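Local coordinates for 3',5'-nucleoside bisphosphate phosphatase (Chromobacterium violaceum, PDB 2YB1), which hydrolyses the 3'-phosphate of nucleoside 3',5'-bisphosphates, using three manganese ions, to release orthophosphate and a nucleoside 5'-phosphate, at residues A[5-10]-A[62-67]; A[83-88]-A[181-186]; A[200-205]-A[233-238]; A[192-197]-A[221-226]; A[123-128]-A[137-142]. All coordinates share one frame; numbering follows the deposited sequence.

Interaction 1. Residues A[5-10]-A[62-67]. With MN (manganese (II) ion), chain C; MN (manganese (II) ion), chain D.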
# COMPACT_ATOMS: atom_id res chain seq x y z
N ASP A 5 12.27 2.39 -4.92
CA ASP A 5 10.96 2.66 -4.33
C ASP A 5 10.07 1.43 -4.45
O ASP A 5 9.63 1.07 -5.55
CB ASP A 5 10.34 3.87 -5.04
CG ASP A 5 9.08 4.36 -4.37
OD1 ASP A 5 8.61 3.69 -3.41
OD2 ASP A 5 8.55 5.42 -4.79
N LEU A 6 9.79 0.81 -3.31
CA LEU A 6 8.99 -0.42 -3.22
C LEU A 6 7.54 -0.26 -2.74
O LEU A 6 6.95 -1.23 -2.26
CB LEU A 6 9.73 -1.53 -2.45
CG LEU A 6 11.16 -1.74 -2.94
CD1 LEU A 6 11.86 -2.86 -2.19
CD2 LEU A 6 11.21 -1.98 -4.47
N HIS A 7 7.04 0.98 -2.68
CA HIS A 7 5.63 1.19 -2.34
C HIS A 7 5.02 2.41 -3.06
O HIS A 7 5.42 3.53 -2.80
CB HIS A 7 5.54 1.37 -0.82
CG HIS A 7 4.15 1.35 -0.27
ND1 HIS A 7 3.86 0.82 0.97
CD2 HIS A 7 2.98 1.81 -0.77
CE1 HIS A 7 2.57 0.95 1.21
NE2 HIS A 7 2.01 1.54 0.17
N PHE A 8 4.01 2.20 -3.90
CA PHE A 8 3.25 3.31 -4.50
C PHE A 8 2.00 2.78 -5.19
O PHE A 8 1.85 1.56 -5.36
CB PHE A 8 4.12 4.17 -5.46
CG PHE A 8 4.86 3.38 -6.53
CD1 PHE A 8 4.27 3.12 -7.77
CD2 PHE A 8 6.18 2.96 -6.32
CE1 PHE A 8 4.95 2.40 -8.76
CE2 PHE A 8 6.87 2.24 -7.31
CZ PHE A 8 6.25 1.97 -8.54
N HIS A 9 1.15 3.70 -5.64
CA HIS A 9 -0.19 3.35 -6.13
C HIS A 9 -0.49 3.91 -7.50
O HIS A 9 0.18 4.84 -7.96
CB HIS A 9 -1.25 3.86 -5.15
CG HIS A 9 -1.17 3.20 -3.81
ND1 HIS A 9 -1.92 2.10 -3.48
CD2 HIS A 9 -0.37 3.45 -2.75
CE1 HIS A 9 -1.61 1.70 -2.26
NE2 HIS A 9 -0.67 2.50 -1.79
N SER A 10 -1.51 3.35 -8.14
CA SER A 10 -1.93 3.79 -9.47
C SER A 10 -3.44 3.85 -9.46
O SER A 10 -4.07 3.53 -8.45
CB SER A 10 -1.46 2.78 -10.52
OG SER A 10 -2.25 1.59 -10.48
N GLY A 62 4.04 -6.28 -7.01
CA GLY A 62 3.73 -5.96 -5.63
C GLY A 62 2.24 -5.82 -5.39
O GLY A 62 1.45 -5.83 -6.33
N VAL A 63 1.85 -5.75 -4.12
CA VAL A 63 0.47 -5.53 -3.75
C VAL A 63 0.44 -5.00 -2.31
O VAL A 63 1.38 -5.22 -1.55
CB VAL A 63 -0.34 -6.84 -3.83
CG1 VAL A 63 0.13 -7.80 -2.75
CG2 VAL A 63 -1.86 -6.58 -3.72
N GLU A 64 -0.62 -4.30 -1.93
CA GLU A 64 -0.82 -3.91 -0.54
C GLU A 64 -2.14 -4.47 -0.01
O GLU A 64 -3.22 -4.06 -0.44
CB GLU A 64 -0.78 -2.38 -0.38
CG GLU A 64 -0.90 -1.98 1.08
CD GLU A 64 -0.71 -0.51 1.32
OE1 GLU A 64 -0.92 0.28 0.38
OE2 GLU A 64 -0.34 -0.15 2.45
N VAL A 65 -2.04 -5.39 0.95
CA VAL A 65 -3.21 -6.14 1.43
C VAL A 65 -3.79 -5.58 2.72
O VAL A 65 -3.06 -5.40 3.70
CB VAL A 65 -2.86 -7.62 1.69
CG1 VAL A 65 -4.15 -8.42 2.05
CG2 VAL A 65 -2.12 -8.21 0.48
N SER A 66 -5.09 -5.31 2.71
CA SER A 66 -5.82 -4.79 3.87
C SER A 66 -6.08 -5.91 4.87
O SER A 66 -6.60 -6.97 4.50
CB SER A 66 -7.16 -4.18 3.44
OG SER A 66 -7.00 -3.21 2.42
N VAL A 67 -5.74 -5.65 6.13
CA VAL A 67 -5.83 -6.65 7.20
C VAL A 67 -6.52 -6.04 8.43
O VAL A 67 -6.26 -4.89 8.79
CB VAL A 67 -4.40 -7.16 7.59
CG1 VAL A 67 -4.41 -7.92 8.93
CG2 VAL A 67 -3.83 -8.04 6.48
MN MN C . -0.02 2.36 0.26
MN MN D . -1.14 1.44 3.59

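Interaction 2. Residues A[83-88]-A[181-186]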
# COMPACT_ATOMS: atom_id res chain seq x y z
N PRO A 83 1.32 -12.79 -9.55
CA PRO A 83 -0.08 -12.39 -9.39
C PRO A 83 -1.05 -13.42 -9.97
O PRO A 83 -2.24 -13.37 -9.65
CB PRO A 83 -0.15 -11.07 -10.17
CG PRO A 83 0.93 -11.17 -11.18
CD PRO A 83 2.05 -11.93 -10.50
N ALA A 84 -0.56 -14.33 -10.79
CA ALA A 84 -1.41 -15.37 -11.37
C ALA A 84 -1.65 -16.54 -10.41
O ALA A 84 -2.44 -17.43 -10.70
CB ALA A 84 -0.83 -15.87 -12.68
N GLU A 85 -0.97 -16.56 -9.26
CA GLU A 85 -1.20 -17.65 -8.30
C GLU A 85 -2.65 -17.63 -7.80
O GLU A 85 -3.14 -16.60 -7.34
CB GLU A 85 -0.19 -17.55 -7.15
CG GLU A 85 -0.05 -18.84 -6.36
CD GLU A 85 -1.22 -19.08 -5.44
OE1 GLU A 85 -1.64 -18.12 -4.75
OE2 GLU A 85 -1.74 -20.21 -5.39
N PRO A 86 -3.36 -18.77 -7.89
CA PRO A 86 -4.81 -18.83 -7.65
C PRO A 86 -5.27 -18.45 -6.23
O PRO A 86 -6.26 -17.76 -6.09
CB PRO A 86 -5.18 -20.30 -7.94
CG PRO A 86 -3.96 -20.93 -8.56
CD PRO A 86 -2.78 -20.10 -8.17
N ALA A 87 -4.58 -18.92 -5.20
CA ALA A 87 -4.99 -18.64 -3.83
C ALA A 87 -4.90 -17.14 -3.50
O ALA A 87 -5.82 -16.58 -2.91
CB ALA A 87 -4.18 -19.46 -2.83
N LEU A 88 -3.79 -16.51 -3.88
CA LEU A 88 -3.65 -15.07 -3.76
C LEU A 88 -4.77 -14.33 -4.51
O LEU A 88 -5.42 -13.43 -3.97
CB LEU A 88 -2.28 -14.63 -4.30
CG LEU A 88 -1.97 -13.14 -4.41
CD1 LEU A 88 -2.02 -12.45 -3.05
CD2 LEU A 88 -0.61 -12.92 -5.08
N VAL A 181 3.20 -15.27 0.53
CA VAL A 181 4.27 -16.26 0.55
C VAL A 181 3.99 -17.42 -0.41
O VAL A 181 4.90 -17.87 -1.13
CB VAL A 181 4.50 -16.81 1.98
CG1 VAL A 181 5.44 -18.03 1.94
CG2 VAL A 181 5.04 -15.70 2.89
N GLY A 182 2.75 -17.89 -0.44
CA GLY A 182 2.36 -18.97 -1.33
C GLY A 182 2.47 -18.57 -2.80
O GLY A 182 2.53 -19.42 -3.68
N ALA A 183 2.47 -17.25 -3.05
CA ALA A 183 2.65 -16.71 -4.40
C ALA A 183 4.12 -16.42 -4.71
O ALA A 183 4.44 -15.84 -5.75
CB ALA A 183 1.81 -15.44 -4.60
N GLY A 184 5.00 -16.79 -3.79
CA GLY A 184 6.44 -16.71 -4.02
C GLY A 184 7.06 -15.39 -3.59
O GLY A 184 8.23 -15.14 -3.85
N GLY A 185 6.29 -14.53 -2.93
CA GLY A 185 6.81 -13.24 -2.52
C GLY A 185 7.19 -13.16 -1.05
O GLY A 185 7.07 -14.15 -0.30
N MET A 186 7.66 -11.99 -0.65
CA MET A 186 7.92 -11.69 0.76
C MET A 186 6.84 -10.74 1.28
O MET A 186 6.43 -9.81 0.58
CB MET A 186 9.32 -11.07 0.92
CG MET A 186 10.46 -12.07 0.66
SD MET A 186 12.09 -11.31 0.81
CE MET A 186 12.25 -11.18 2.60

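Interaction 3. Residues A[200-205]-A[233-238]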
# COMPACT_ATOMS: atom_id res chain seq x y z
N THR A 200 4.96 -2.26 22.73
CA THR A 200 4.45 -3.58 23.07
C THR A 200 3.53 -4.16 21.98
O THR A 200 3.68 -5.32 21.59
CB THR A 200 3.77 -3.58 24.44
OG1 THR A 200 4.75 -3.31 25.44
CG2 THR A 200 3.11 -4.93 24.73
N LEU A 201 2.58 -3.36 21.50
CA LEU A 201 1.71 -3.79 20.42
C LEU A 201 2.47 -4.03 19.12
O LEU A 201 2.18 -4.98 18.39
CB LEU A 201 0.58 -2.78 20.19
CG LEU A 201 -0.68 -3.09 20.99
CD1 LEU A 201 -1.80 -2.14 20.60
CD2 LEU A 201 -1.11 -4.55 20.76
N ILE A 202 3.44 -3.16 18.83
CA ILE A 202 4.28 -3.35 17.65
C ILE A 202 5.00 -4.69 17.72
O ILE A 202 5.04 -5.44 16.74
CB ILE A 202 5.33 -2.21 17.48
CG1 ILE A 202 4.66 -0.90 17.06
CG2 ILE A 202 6.38 -2.61 16.45
CD1 ILE A 202 4.06 -0.94 15.67
N GLU A 203 5.56 -4.99 18.88
CA GLU A 203 6.24 -6.27 19.08
C GLU A 203 5.29 -7.44 18.89
O GLU A 203 5.64 -8.43 18.27
CB GLU A 203 6.88 -6.33 20.47
CG GLU A 203 7.30 -7.72 20.88
CD GLU A 203 8.79 -7.82 21.15
OE1 GLU A 203 9.55 -6.98 20.62
OE2 GLU A 203 9.20 -8.74 21.90
N ARG A 204 4.08 -7.32 19.44
CA ARG A 204 3.05 -8.35 19.32
C ARG A 204 2.67 -8.56 17.85
O ARG A 204 2.55 -9.70 17.37
CB ARG A 204 1.81 -7.94 20.12
CG ARG A 204 0.76 -9.02 20.25
CD ARG A 204 1.33 -10.22 20.99
NE ARG A 204 0.83 -11.49 20.48
CZ ARG A 204 1.55 -12.60 20.39
NH1 ARG A 204 2.82 -12.62 20.77
NH2 ARG A 204 0.99 -13.71 19.91
N LEU A 205 2.47 -7.46 17.13
CA LEU A 205 2.16 -7.52 15.70
C LEU A 205 3.28 -8.22 14.92
O LEU A 205 3.00 -9.10 14.10
CB LEU A 205 1.93 -6.11 15.14
CG LEU A 205 1.74 -6.03 13.62
CD1 LEU A 205 0.54 -6.89 13.14
CD2 LEU A 205 1.59 -4.57 13.17
N ALA A 233 13.84 0.56 12.36
CA ALA A 233 15.10 -0.13 12.09
C ALA A 233 15.52 -1.04 13.25
O ALA A 233 16.00 -2.16 13.03
CB ALA A 233 16.21 0.88 11.79
N LEU A 234 15.37 -0.56 14.48
CA LEU A 234 15.68 -1.34 15.68
C LEU A 234 14.70 -2.49 15.90
O LEU A 234 15.12 -3.61 16.22
CB LEU A 234 15.72 -0.46 16.93
CG LEU A 234 16.86 0.56 17.00
CD1 LEU A 234 16.80 1.33 18.31
CD2 LEU A 234 18.20 -0.15 16.82
N HIS A 235 13.40 -2.23 15.73
CA HIS A 235 12.40 -3.31 15.80
C HIS A 235 12.77 -4.40 14.80
O HIS A 235 12.73 -5.60 15.12
CB HIS A 235 10.99 -2.81 15.47
CG HIS A 235 10.27 -2.19 16.63
ND1 HIS A 235 9.87 -2.90 17.73
CD2 HIS A 235 9.82 -0.92 16.82
CE1 HIS A 235 9.23 -2.10 18.57
NE2 HIS A 235 9.19 -0.89 18.04
N ALA A 236 13.13 -3.99 13.59
CA ALA A 236 13.45 -4.95 12.53
C ALA A 236 14.68 -5.76 12.92
O ALA A 236 14.71 -6.98 12.74
CB ALA A 236 13.68 -4.23 11.20
N ASP A 237 15.69 -5.09 13.47
CA ASP A 237 16.93 -5.79 13.80
C ASP A 237 16.73 -6.84 14.90
O ASP A 237 17.29 -7.94 14.83
CB ASP A 237 18.04 -4.81 14.19
CG ASP A 237 19.37 -5.51 14.38
OD1 ASP A 237 19.92 -6.01 13.37
OD2 ASP A 237 19.86 -5.57 15.53
N ARG A 238 15.92 -6.52 15.92
CA ARG A 238 15.70 -7.44 17.03
C ARG A 238 15.02 -8.72 16.57
O ARG A 238 15.19 -9.78 17.17
CB ARG A 238 14.84 -6.80 18.12
CG ARG A 238 15.42 -5.53 18.73
CD ARG A 238 14.44 -4.91 19.73
NE ARG A 238 14.28 -5.74 20.92
CZ ARG A 238 13.34 -6.67 21.07
NH1 ARG A 238 12.47 -6.90 20.09
NH2 ARG A 238 13.27 -7.38 22.19

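Interaction 4. Residues A[192-197]-A[221-226]. With PO4 (phosphate ion), chain F.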
# COMPACT_ATOMS: atom_id res chain seq x y z
N PRO A 192 4.61 1.14 9.51
CA PRO A 192 4.28 0.81 10.90
C PRO A 192 4.12 2.04 11.81
O PRO A 192 3.41 1.98 12.81
CB PRO A 192 5.45 -0.08 11.34
CG PRO A 192 6.59 0.30 10.43
CD PRO A 192 5.91 0.58 9.10
N GLY A 193 4.74 3.16 11.45
CA GLY A 193 4.64 4.37 12.24
C GLY A 193 3.26 5.01 12.24
O GLY A 193 2.98 5.89 13.06
N ARG A 194 2.40 4.58 11.33
CA ARG A 194 1.04 5.11 11.23
C ARG A 194 0.08 4.42 12.21
O ARG A 194 -1.01 4.93 12.46
CB ARG A 194 0.48 4.96 9.81
CG ARG A 194 1.19 5.78 8.75
CD ARG A 194 0.19 6.65 7.98
NE ARG A 194 -1.01 5.93 7.53
CZ ARG A 194 -1.30 5.64 6.26
NH1 ARG A 194 -0.47 6.00 5.29
NH2 ARG A 194 -2.42 4.99 5.96
N TYR A 195 0.45 3.26 12.73
CA TYR A 195 -0.49 2.49 13.54
C TYR A 195 -0.57 3.04 14.96
O TYR A 195 0.44 3.55 15.49
CB TYR A 195 -0.08 1.01 13.56
CG TYR A 195 0.05 0.38 12.18
CD1 TYR A 195 -0.84 0.70 11.16
CD2 TYR A 195 1.07 -0.53 11.90
CE1 TYR A 195 -0.72 0.13 9.91
CE2 TYR A 195 1.20 -1.10 10.64
CZ TYR A 195 0.30 -0.77 9.65
OH TYR A 195 0.41 -1.33 8.39
N ASP A 196 -1.73 2.94 15.61
CA ASP A 196 -1.78 3.48 16.96
C ASP A 196 -1.41 2.32 17.89
O ASP A 196 -2.28 1.62 18.43
CB ASP A 196 -3.20 3.97 17.24
CG ASP A 196 -3.41 4.47 18.68
OD1 ASP A 196 -2.49 5.07 19.28
OD2 ASP A 196 -4.53 4.26 19.20
N MET A 197 -0.11 2.23 18.15
CA MET A 197 0.48 1.11 18.87
C MET A 197 1.76 1.59 19.54
O MET A 197 2.55 2.29 18.91
CB MET A 197 0.82 -0.02 17.89
CG MET A 197 -0.37 -0.64 17.15
SD MET A 197 0.17 -1.96 16.04
CE MET A 197 -1.38 -2.40 15.23
N SER A 221 9.84 5.13 4.71
CA SER A 221 8.48 5.25 4.19
C SER A 221 8.09 6.72 4.11
O SER A 221 8.46 7.53 4.96
CB SER A 221 7.52 4.46 5.08
OG SER A 221 6.18 4.87 4.90
N GLY A 222 7.35 7.07 3.05
CA GLY A 222 6.88 8.42 2.88
C GLY A 222 6.07 8.86 4.08
O GLY A 222 5.94 10.06 4.34
N SER A 223 5.55 7.88 4.82
CA SER A 223 4.74 8.12 6.01
C SER A 223 5.55 8.19 7.32
O SER A 223 4.97 8.31 8.40
CB SER A 223 3.66 7.03 6.17
OG SER A 223 2.81 6.96 5.03
N HIS A 224 6.88 8.10 7.23
CA HIS A 224 7.71 8.01 8.42
C HIS A 224 8.54 9.25 8.66
O HIS A 224 9.04 9.87 7.72
CB HIS A 224 8.65 6.80 8.33
CG HIS A 224 8.01 5.51 8.72
ND1 HIS A 224 8.67 4.30 8.63
CD2 HIS A 224 6.77 5.23 9.20
CE1 HIS A 224 7.86 3.33 9.04
NE2 HIS A 224 6.71 3.87 9.39
N SER A 225 8.70 9.62 9.92
CA SER A 225 9.66 10.64 10.27
C SER A 225 11.01 9.96 10.43
O SER A 225 11.10 8.72 10.44
CB SER A 225 9.27 11.30 11.59
OG SER A 225 9.37 10.35 12.65
N LEU A 226 12.05 10.76 10.62
CA LEU A 226 13.38 10.19 10.83
C LEU A 226 13.41 9.39 12.13
O LEU A 226 14.09 8.35 12.19
CB LEU A 226 14.46 11.28 10.84
CG LEU A 226 14.72 11.93 9.47
CD1 LEU A 226 15.80 12.99 9.58
CD2 LEU A 226 15.08 10.88 8.42
P PO4 F . -1.61 3.74 2.21
O1 PO4 F . -1.33 5.16 2.67
O2 PO4 F . -2.07 3.76 0.78
O3 PO4 F . -0.34 2.91 2.28
O4 PO4 F . -2.66 3.15 3.12

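Interaction 5. Residues A[123-128]-A[137-142]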
# COMPACT_ATOMS: atom_id res chain seq x y z
N MET A 123 -17.01 8.50 -6.63
CA MET A 123 -17.02 7.66 -7.81
C MET A 123 -16.40 8.35 -9.03
O MET A 123 -15.87 7.69 -9.93
CB MET A 123 -18.44 7.21 -8.12
CG MET A 123 -18.52 6.11 -9.15
SD MET A 123 -17.63 4.63 -8.61
CE MET A 123 -18.63 4.16 -7.22
N ARG A 124 -16.48 9.68 -9.06
CA ARG A 124 -15.94 10.48 -10.16
C ARG A 124 -14.42 10.39 -10.17
O ARG A 124 -13.78 10.64 -11.20
CB ARG A 124 -16.38 11.94 -10.03
CG ARG A 124 -17.70 12.29 -10.72
CD ARG A 124 -18.86 11.43 -10.25
NE ARG A 124 -19.99 11.46 -11.19
CZ ARG A 124 -21.15 12.07 -10.97
NH1 ARG A 124 -21.36 12.72 -9.83
NH2 ARG A 124 -22.10 12.03 -11.89
N TRP A 125 -13.85 10.06 -9.02
CA TRP A 125 -12.40 9.97 -8.86
C TRP A 125 -11.85 8.55 -8.99
O TRP A 125 -10.65 8.32 -8.86
CB TRP A 125 -12.00 10.57 -7.50
CG TRP A 125 -12.23 12.04 -7.46
CD1 TRP A 125 -13.37 12.69 -7.08
CD2 TRP A 125 -11.30 13.05 -7.85
NE1 TRP A 125 -13.21 14.05 -7.20
CE2 TRP A 125 -11.94 14.30 -7.67
CE3 TRP A 125 -9.99 13.03 -8.33
CZ2 TRP A 125 -11.32 15.51 -7.96
CZ3 TRP A 125 -9.37 14.24 -8.63
CH2 TRP A 125 -10.03 15.46 -8.44
N CYS A 126 -12.74 7.59 -9.23
CA CYS A 126 -12.39 6.18 -9.12
C CYS A 126 -12.69 5.46 -10.42
O CYS A 126 -13.85 5.34 -10.83
CB CYS A 126 -13.16 5.58 -7.94
SG CYS A 126 -13.03 3.82 -7.69
N ASP A 127 -11.65 4.97 -11.09
CA ASP A 127 -11.82 4.34 -12.40
C ASP A 127 -12.49 2.97 -12.27
O ASP A 127 -13.30 2.58 -13.12
CB ASP A 127 -10.47 4.17 -13.10
CG ASP A 127 -9.93 5.47 -13.68
OD1 ASP A 127 -10.62 6.51 -13.61
OD2 ASP A 127 -8.81 5.42 -14.22
N ASN A 128 -12.12 2.25 -11.22
CA ASN A 128 -12.64 0.92 -10.98
C ASN A 128 -13.51 0.90 -9.72
O ASN A 128 -12.99 0.89 -8.61
CB ASN A 128 -11.46 -0.05 -10.83
CG ASN A 128 -10.45 0.11 -11.97
OD1 ASN A 128 -10.69 -0.33 -13.09
ND2 ASN A 128 -9.32 0.77 -11.68
N PHE A 137 -13.15 9.38 -1.56
CA PHE A 137 -14.07 10.24 -0.80
C PHE A 137 -13.36 11.52 -0.38
O PHE A 137 -13.93 12.60 -0.45
CB PHE A 137 -14.62 9.52 0.44
CG PHE A 137 -15.82 8.64 0.16
CD1 PHE A 137 -15.67 7.39 -0.42
CD2 PHE A 137 -17.10 9.10 0.45
CE1 PHE A 137 -16.78 6.59 -0.69
CE2 PHE A 137 -18.21 8.31 0.18
CZ PHE A 137 -18.05 7.05 -0.40
N ALA A 138 -12.11 11.38 0.05
CA ALA A 138 -11.34 12.55 0.49
C ALA A 138 -11.07 13.51 -0.68
O ALA A 138 -11.20 14.72 -0.53
CB ALA A 138 -10.04 12.11 1.15
N ARG A 139 -10.70 12.96 -1.83
CA ARG A 139 -10.45 13.81 -3.00
C ARG A 139 -11.71 14.56 -3.37
O ARG A 139 -11.64 15.74 -3.74
CB ARG A 139 -9.95 13.01 -4.21
CG ARG A 139 -8.55 12.52 -4.02
CD ARG A 139 -7.92 11.91 -5.28
NE ARG A 139 -6.61 11.39 -4.90
CZ ARG A 139 -6.19 10.15 -5.11
NH1 ARG A 139 -6.95 9.28 -5.77
NH2 ARG A 139 -4.98 9.80 -4.68
N HIS A 140 -12.86 13.89 -3.28
CA HIS A 140 -14.14 14.54 -3.55
C HIS A 140 -14.38 15.67 -2.56
O HIS A 140 -14.73 16.78 -2.96
CB HIS A 140 -15.32 13.58 -3.50
CG HIS A 140 -16.65 14.28 -3.54
ND1 HIS A 140 -17.04 15.06 -4.60
CD2 HIS A 140 -17.64 14.35 -2.62
CE1 HIS A 140 -18.24 15.57 -4.35
NE2 HIS A 140 -18.63 15.15 -3.16
N LEU A 141 -14.21 15.39 -1.27
CA LEU A 141 -14.48 16.39 -0.24
C LEU A 141 -13.59 17.63 -0.40
O LEU A 141 -14.03 18.75 -0.15
CB LEU A 141 -14.33 15.79 1.16
CG LEU A 141 -15.45 14.80 1.51
CD1 LEU A 141 -15.05 13.88 2.66
CD2 LEU A 141 -16.76 15.54 1.82
N VAL A 142 -12.36 17.43 -0.85
CA VAL A 142 -11.46 18.56 -1.09
C VAL A 142 -11.82 19.29 -2.38
O VAL A 142 -11.96 20.51 -2.40
CB VAL A 142 -9.99 18.11 -1.15
CG1 VAL A 142 -9.10 19.30 -1.54
CG2 VAL A 142 -9.56 17.52 0.20
O HOH W 1 -15.49 15.69 -6.98
O HOH W 2 -8.40 9.61 -8.03

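Interaction 1. Residues A[5-10]-A[62-67]
His7, His9 and Glu64 meet at one manganese ion (chain C), which joins the two segments in place of any hydrogen bond between them. His7 NE2 and His9 NE2 each bind this manganese at 2.2 Å, and Glu64 OE1 reaches it from strand 59-69 at 2.3 Å. The three ligand atoms are thereby brought close to one another; His7 NE2 and Glu64 OE1 lie 3.2 Å apart as fellow ligands, without a hydrogen bond. The planes tell the two histidines apart: the His7 ring stands almost perpendicular to the Glu64 carboxylate, at 88°, whereas the His9 ring is turned 34° from it and receives OE1 at its edge. Glu64, with CG trans to the backbone N (chi1 -177°) and the chain extended beyond it, carries its carboxylate far enough to bridge two metals, OE2 binding the second manganese (chain D) at 2.1 Å. Asp248 completes the protein ligands of the first ion, while His75 and His191 join Glu64 at the second. In the next shell, His7 ND1 is hydrogen-bonded to Glu218 OE2, which fixes the rotation of the ring, and the backbone N of His7 gives a nearly straight bond to Asp5 OD1 (3.2 Å), an Asx turn. The His-X-His pair following the first strand, with a bridging glutamate from a later strand, belongs to the multinuclear metal site of the PHP family.

Interaction 2. Residues A[83-88]-A[181-186]
With CG trans to its own backbone N (chi1 -161°) and a bend at chi2 of -76°, Glu85 lays its CB and CG against Gly182 and Ala183 while its carboxylate folds back to its own chain. Leu88 also has CG trans to N (chi1 173°), which brings CG toward Ala183, and its chi2 then turns CD2 onto the methyl. The contact is therefore centred on one small side chain: Ala183 CB is met by Leu88 CD2 at 3.5 Å and by Glu85 CB at 3.9 Å, and Glu85 CG passes 3.8 Å from Gly182 O. No hydrogen bond links the two segments. The charged end of Glu85 serves as N-cap of helix 86-96. Leu88 N reaches OE1 at 2.8 Å, on the syn side of the carboxylate and almost straight, whereas Ala87 N meets OE2 at 3.1 Å from above the carboxylate plane. One side chain thus caps a helix start with its tip and packs with its stem. Facing it is a helix end: Gly184, with positive phi, closes helix 173-182 in a Schellman motif, and its N bonds to Val181 O at 2.9 Å. The start of helix 86-96, just after strand 72-79, is thereby set beside the turn that leads from helix 173-182 into strand 186-189, the strand that pairs antiparallel with 72-79; a backbone bond between Ala183 and Asp82 ties the same two turns.

Interaction 3. Residues A[200-205]-A[233-238]
His235 is the first residue of 233-238 to touch helix 199-211, and it does so with the flat of its imidazole. Ile202 CG2 sits over the middle of that ring, 3.6 Å from its centroid and 9° off the normal, a CH-pi contact in which all five ring atoms share the methyl almost equally. The Ile202 branch responsible is the one trans to the backbone N; CG1 takes the other direction, toward Met197. The helix backbones are nearest at Glu203 CA and His235 CA, 7.6 Å apart. One turn further along, Arg238 reaches across to Glu203 of helix 199-211. Its chain runs straight through chi2 and bends at chi3 (68°), which turns the guanidinium toward that helix, and NH1 forms a salt bridge with Glu203 OE1 at 3.0 Å. The two side chains cross at about a right angle, their flat groups inclined by 38°. A single close N-O pair carries the bridge, since Arg238 NH2 stays 4.1 Å from Glu203 OE1. That oxygen is shared: it is also hydrogen-bonded to His239 NE2, the residue after Arg238. The contact thus grades from a buried aliphatic-aromatic pairing at Ile202 to a charged, more exposed fringe at Arg238. Its chemistry implies that two partners from helix 226-239 converge on one carboxylate oxygen, where the arginine charge would probably stabilise the ionised form of Glu203.

Interaction 4. Residues A[192-197]-A[221-226]
Gly193 and His224 join two loops that follow parallel strands of the PHP fold, 186-189 and 216-221, at the strand ends where the metal site lies. The backbone N of Gly193 gives its hydrogen to His224 NE2 at 2.9 Å, the donor standing 24° out of the ring plane. That acceptor role is consistent with the other ring nitrogen, ND1, bonding Val219 O, so both imidazole nitrogens have partners and the ring rotation is fixed. Pro192 closes in at the ring edge, its CD 3.4 Å from His224 CE1, while the Phe232 ring meets the imidazole with the two planes nearly parallel. The loop of His224 contains a type I turn from Ser221 to His224, in which His224 N bonds Ser221 O at 2.8 Å. Beside this pair, Arg194 lies along Ser223. Bends at chi2 and chi3 lead its methylenes past Ser223 CB, with CG 3.8 Å away, and on to the bound phosphate. Ser223 OG accepts a weak hydrogen bond from Arg194 NH1 at 3.4 Å, and Asp248, a manganese ligand, makes a long, weak ion pair with the same nitrogen. The phosphate probably came from the crystallisation liquor, yet it sits among the manganese ions, as the released orthophosphate might. The shorter of its two bonds to Arg194 comes at the edge of the guanidinium: NH1 donates to PO4 O1 at 2.9 Å with an angle of 170°, while NH2 to O4 is weak.

Interaction 5. Residues A[123-128]-A[137-142]
Trp125, the third residue of the type I turn from Met123 to Cys126, faces helix 134-143; the turn is closed by the bond from Cys126 N to Met123 O at 3.2 Å. From this position CG of Trp125 lies trans to its carbonyl carbon (chi1 -68°), and the indole is laid flat against the residues Arg139 and His140. Arg139 CB stands over the five-membered ring, 4.1 Å from its centroid and 18° off the normal, a CH-pi contact. The extended arginine chain then runs on past the rim of the benzo ring, where Arg139 CD is 3.9 Å from Trp125 CE3; its guanidinium, inclined 49° to the indole, goes on to a salt bridge with Glu254 and, through NH2, holds the carbonyl O of Asp14, a manganese ligand. At the other end of the indole, NE1 lies 3.8 Å from His140 CA. The polar atoms of Trp125 are served through water at the ring edge: NE1 donates to one water at 2.8 Å, which also meets His140 ND1, and the carbonyl O accepts from another at 2.7 Å, which is weakly bonded to Arg139 NH1. Aliphatic carbon thus covers the indole face while water links its polar rim, implying a contact partly open to solvent.

In the fold
Interaction 1, fully buried, is built on metal coordination, and interaction 4, a surface contact about 15 Å away centre to centre, works on the same site from the rim, with hydrogen bonds and a bound phosphate. Interactions 3 and 4 touch through Ile202 and Met197 and involve the same two successive strand-to-helix connections: interaction 4 joins the loops, interaction 3 the helices that follow. Interaction 3 is partly buried and pairs a CH-pi contact with a salt bridge. Interactions 2 and 5 are also partly buried and lie at the periphery, the first apolar across helix termini, the second aromatic and water-linked. Along the chain, interaction 5 is nested within the span closed by interaction 2.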